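Local coordinates for 75aa long hypothetical regulatory protein AsnC (Pyrococcus horikoshii, PDB 2CVI) that is of unknown function but, as a stand-alone Lrp/AsnC ligand-binding domain that self-associates, probably acts in small-molecule-responsive regulation, at residues 21-25 against 26-30; 46-49 against 50-53. All blocks are in the same frame, centred on the assembly; numbering follows the deposited sequence.

Interaction 1 (21-25 against 26-30); sequences KLLAM and PEVKE. With K (potassium ion), chain C.
A potassium site made of main-chain carbonyls sits at the turn from helix 15-23 into strand 28-33, where Met25 and Val28 close a type I beta turn across Pro26 and Glu27. The turn is tied by Val28 N donating to Met25 O at 3.0 Å, a bond bent to 141° at the hydrogen, with the donor lying above the carbonyl plane. That same oxygen also faces the metal: potassium is bound by Leu23 O at 2.6 Å, Met25 O at 2.7 Å and Val28 O at 2.5 Å, with a more distant water that itself donates to Ala24 O. The two acceptors Met25 O and Val28 O come close to each other, a closeness the shared cation probably makes tolerable.

The side chain of Val28 packs back against the Leu22 carbonyl and Leu23. Val28 CB lies 3.1 Å from Leu22 O, and the two methyls spread around this carbonyl, which also accepts the backbone N-H of Met25. Set anti to the backbone N (chi1 176°), Val28 CG1 meets CD2 of Leu23 at 4.0 Å, the two side chains crossing at about a right angle; Val28 CG2 instead turns to CB of Met25 at 4.2 Å. Glu27 folds back at chi2 (85°) and brings OE1 to 3.9 Å from Met25 CB, while OE1 also makes a long, weak ion pair with Lys59. Phe55 of helix 49-59 touches Met25, Glu27 and Val28, joining the turn to the second helix. Further on, Lys29 and Glu30 both face Lys43 on the neighbouring strand in a classic beta bulge. The whole is a helix-to-strand connection of the alpha+beta, ferredoxin-like fold of Lrp/AsnC ligand-binding domains, here closed around a metal ion.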
# COMPACT_ATOMS: atom_id res chain seq x y z
N LYS A 21 -9.68 0.55 -15.44
CA LYS A 21 -9.86 -0.81 -15.91
C LYS A 21 -9.65 -1.77 -14.75
O LYS A 21 -10.32 -2.80 -14.66
CB LYS A 21 -8.87 -1.18 -17.01
CG LYS A 21 -9.19 -0.58 -18.37
CD LYS A 21 -8.13 -1.08 -19.39
CE LYS A 21 -8.47 -0.65 -20.82
NZ LYS A 21 -8.30 0.80 -21.13
N LEU A 22 -8.71 -1.44 -13.87
CA LEU A 22 -8.44 -2.30 -12.72
C LEU A 22 -9.61 -2.31 -11.76
O LEU A 22 -10.05 -3.35 -11.34
CB LEU A 22 -7.17 -1.86 -11.97
CG LEU A 22 -5.84 -2.12 -12.68
CD1 LEU A 22 -4.74 -1.38 -11.94
CD2 LEU A 22 -5.57 -3.61 -12.72
N LEU A 23 -10.11 -1.12 -11.41
CA LEU A 23 -11.21 -1.04 -10.46
C LEU A 23 -12.46 -1.78 -10.94
O LEU A 23 -13.27 -2.22 -10.13
CB LEU A 23 -11.54 0.42 -10.18
CG LEU A 23 -10.68 0.96 -9.04
CD1 LEU A 23 -10.84 2.49 -8.96
CD2 LEU A 23 -11.06 0.24 -7.72
N ALA A 24 -12.61 -1.91 -12.26
CA ALA A 24 -13.79 -2.60 -12.80
C ALA A 24 -13.68 -4.10 -12.63
O ALA A 24 -14.66 -4.83 -12.77
CB ALA A 24 -13.97 -2.24 -14.27
N MET A 25 -12.48 -4.58 -12.30
CA MET A 25 -12.30 -6.02 -12.14
C MET A 25 -12.80 -6.48 -10.78
O MET A 25 -12.53 -5.85 -9.75
CB MET A 25 -10.83 -6.42 -12.31
CG MET A 25 -10.27 -6.12 -13.67
SD MET A 25 -8.50 -6.38 -13.78
CE MET A 25 -8.23 -5.89 -15.52
N PRO A 26 -13.51 -7.60 -10.74
CA PRO A 26 -14.02 -8.06 -9.46
C PRO A 26 -13.00 -8.31 -8.34
O PRO A 26 -13.29 -8.09 -7.17
CB PRO A 26 -14.87 -9.29 -9.85
CG PRO A 26 -14.21 -9.79 -11.04
CD PRO A 26 -13.84 -8.55 -11.83
N GLU A 27 -11.80 -8.73 -8.71
CA GLU A 27 -10.78 -8.98 -7.71
C GLU A 27 -10.25 -7.70 -7.06
O GLU A 27 -9.74 -7.75 -5.94
CB GLU A 27 -9.58 -9.67 -8.35
CG GLU A 27 -9.86 -11.06 -8.88
CD GLU A 27 -10.45 -11.09 -10.28
OE1 GLU A 27 -10.67 -10.00 -10.90
OE2 GLU A 27 -10.67 -12.23 -10.74
N VAL A 28 -10.32 -6.59 -7.79
CA VAL A 28 -9.76 -5.33 -7.34
C VAL A 28 -10.71 -4.58 -6.44
O VAL A 28 -11.82 -4.20 -6.87
CB VAL A 28 -9.34 -4.45 -8.52
CG1 VAL A 28 -8.85 -3.09 -8.02
CG2 VAL A 28 -8.24 -5.16 -9.31
N LYS A 29 -10.27 -4.36 -5.20
CA LYS A 29 -11.11 -3.71 -4.22
C LYS A 29 -10.83 -2.25 -4.00
O LYS A 29 -11.75 -1.48 -3.66
CB LYS A 29 -11.03 -4.44 -2.88
CG LYS A 29 -11.32 -5.94 -2.98
CD LYS A 29 -12.63 -6.24 -3.76
CE LYS A 29 -12.90 -7.76 -4.02
NZ LYS A 29 -13.32 -8.50 -2.84
N GLU A 30 -9.58 -1.84 -4.19
CA GLU A 30 -9.18 -0.45 -4.02
C GLU A 30 -7.99 -0.23 -4.94
O GLU A 30 -7.24 -1.16 -5.21
CB GLU A 30 -8.65 -0.16 -2.61
CG GLU A 30 -9.61 -0.52 -1.52
CD GLU A 30 -8.99 -0.41 -0.15
OE1 GLU A 30 -7.92 0.23 -0.01
OE2 GLU A 30 -9.59 -0.94 0.80
K K C . -13.84 -3.98 -8.29
O HOH W 1 -16.06 -5.43 -10.19

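Interaction 2 (46-49 against 50-53); sequences TDTL and KDLD
Thr48 OG1 meets Asp51 at the N-terminus of helix 49-59, where Thr48 is the N-cap. From CB, 3.9 Å from Asp51 OD2, the side chain of Thr48 divides. Its methyl, CG2, passes the same carboxylate oxygen at a similar distance, while OG1 does the polar work. A chi1 of 67° holds OG1 between the backbone N and the carbonyl carbon, and from there Thr48 OG1 accepts the N-H of Asp51 at 3.0 Å with an angle of 156°. This capping bond satisfies an amide in the first turn of the helix, which has no earlier helical carbonyl to use. The hydroxyl also gives a weak bond to Asp51 OD2, so one oxygen engages both the backbone and the side chain of Asp51. Asp51 OD2 lies 4.3 Å from Asp47 OD2, a close approach of like charges that the helix N-terminus probably eases.

Behind the cap, Thr48 O is gripped twice: Leu52 N donates to it at 3.1 Å, and Thr46 OG1 donates at 2.9 Å from the opposite face of the carbonyl plane. Thr46, at the end of strand 40-46, thereby ties the strand exit to the helix start, and its OG1 also touches CB of Leu52. Leu49 CD2 meets Leu52 CD2 at 4.0 Å, and both side chains rest on Val2 and Ile73, seating this first turn on the sheet. The i to i-4 pattern that Leu52 N begins continues with Asp53 N donating to Leu49 O at 2.8 Å, nearly in line with the carbonyl bond.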
# COMPACT_ATOMS: atom_id res chain seq x y z
N THR A 46 -8.72 -12.53 -3.46
CA THR A 46 -8.99 -13.69 -4.32
C THR A 46 -9.30 -14.90 -3.44
O THR A 46 -8.96 -14.91 -2.26
CB THR A 46 -7.78 -14.01 -5.25
OG1 THR A 46 -6.62 -14.32 -4.46
CG2 THR A 46 -7.50 -12.82 -6.20
N ASP A 47 -9.92 -15.92 -4.03
CA ASP A 47 -10.27 -17.10 -3.25
C ASP A 47 -9.05 -17.87 -2.75
O ASP A 47 -8.98 -18.34 -1.61
CB ASP A 47 -11.13 -18.03 -4.11
CG ASP A 47 -12.49 -17.44 -4.41
OD1 ASP A 47 -12.88 -16.44 -3.76
OD2 ASP A 47 -13.18 -18.00 -5.29
N THR A 48 -8.08 -18.01 -3.65
CA THR A 48 -6.88 -18.78 -3.40
C THR A 48 -5.65 -18.06 -3.92
O THR A 48 -5.75 -17.07 -4.68
CB THR A 48 -6.94 -20.13 -4.17
OG1 THR A 48 -6.89 -19.87 -5.60
CG2 THR A 48 -8.27 -20.87 -3.86
N LEU A 49 -4.49 -18.54 -3.51
CA LEU A 49 -3.23 -18.02 -4.02
C LEU A 49 -3.09 -18.31 -5.51
O LEU A 49 -2.53 -17.50 -6.27
CB LEU A 49 -2.02 -18.61 -3.28
CG LEU A 49 -1.62 -17.90 -2.01
CD1 LEU A 49 -0.28 -18.50 -1.56
CD2 LEU A 49 -1.44 -16.36 -2.24
N LYS A 50 -3.58 -19.46 -5.96
CA LYS A 50 -3.50 -19.78 -7.36
C LYS A 50 -4.26 -18.72 -8.16
O LYS A 50 -3.81 -18.28 -9.22
CB LYS A 50 -4.09 -21.18 -7.59
CG LYS A 50 -4.19 -21.55 -9.04
CD LYS A 50 -4.51 -23.01 -9.21
CE LYS A 50 -4.85 -23.32 -10.65
NZ LYS A 50 -4.95 -24.79 -10.88
N ASP A 51 -5.41 -18.30 -7.63
CA ASP A 51 -6.18 -17.26 -8.32
C ASP A 51 -5.40 -15.94 -8.36
O ASP A 51 -5.42 -15.23 -9.36
CB ASP A 51 -7.54 -17.04 -7.62
CG ASP A 51 -8.50 -18.20 -7.82
OD1 ASP A 51 -8.52 -18.76 -8.93
OD2 ASP A 51 -9.23 -18.53 -6.86
N LEU A 52 -4.75 -15.60 -7.26
CA LEU A 52 -3.95 -14.37 -7.24
C LEU A 52 -2.81 -14.47 -8.25
O LEU A 52 -2.52 -13.48 -8.93
CB LEU A 52 -3.43 -14.14 -5.83
CG LEU A 52 -2.43 -12.98 -5.69
CD1 LEU A 52 -3.12 -11.66 -6.11
CD2 LEU A 52 -1.88 -12.94 -4.25
N ASP A 53 -2.14 -15.62 -8.32
CA ASP A 53 -1.03 -15.81 -9.24
C ASP A 53 -1.50 -15.61 -10.67
O ASP A 53 -0.83 -14.94 -11.47
CB ASP A 53 -0.46 -17.22 -9.04
CG ASP A 53 0.93 -17.35 -9.60
OD1 ASP A 53 1.70 -16.36 -9.54
OD2 ASP A 53 1.25 -18.44 -10.08

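Interaction 1 comes first along the chain, where helix 15-23 gives way to strand 28-33; interaction 2 follows at the opposite kind of junction, where strand 40-46 hands over to helix 49-59. Their centres are about 15 Å apart, and they meet directly where Glu27 CG packs on Thr46 CG2, 4.0 Å away. The two strands involved, 28-33 and 40-46, are antiparallel neighbours in the four-stranded sheet, and Glu27 and Glu45 are joined by a backbone hydrogen bond. Together they place the exit of one helix and the entry of the other side by side at one end of two adjacent strands, within one family domain.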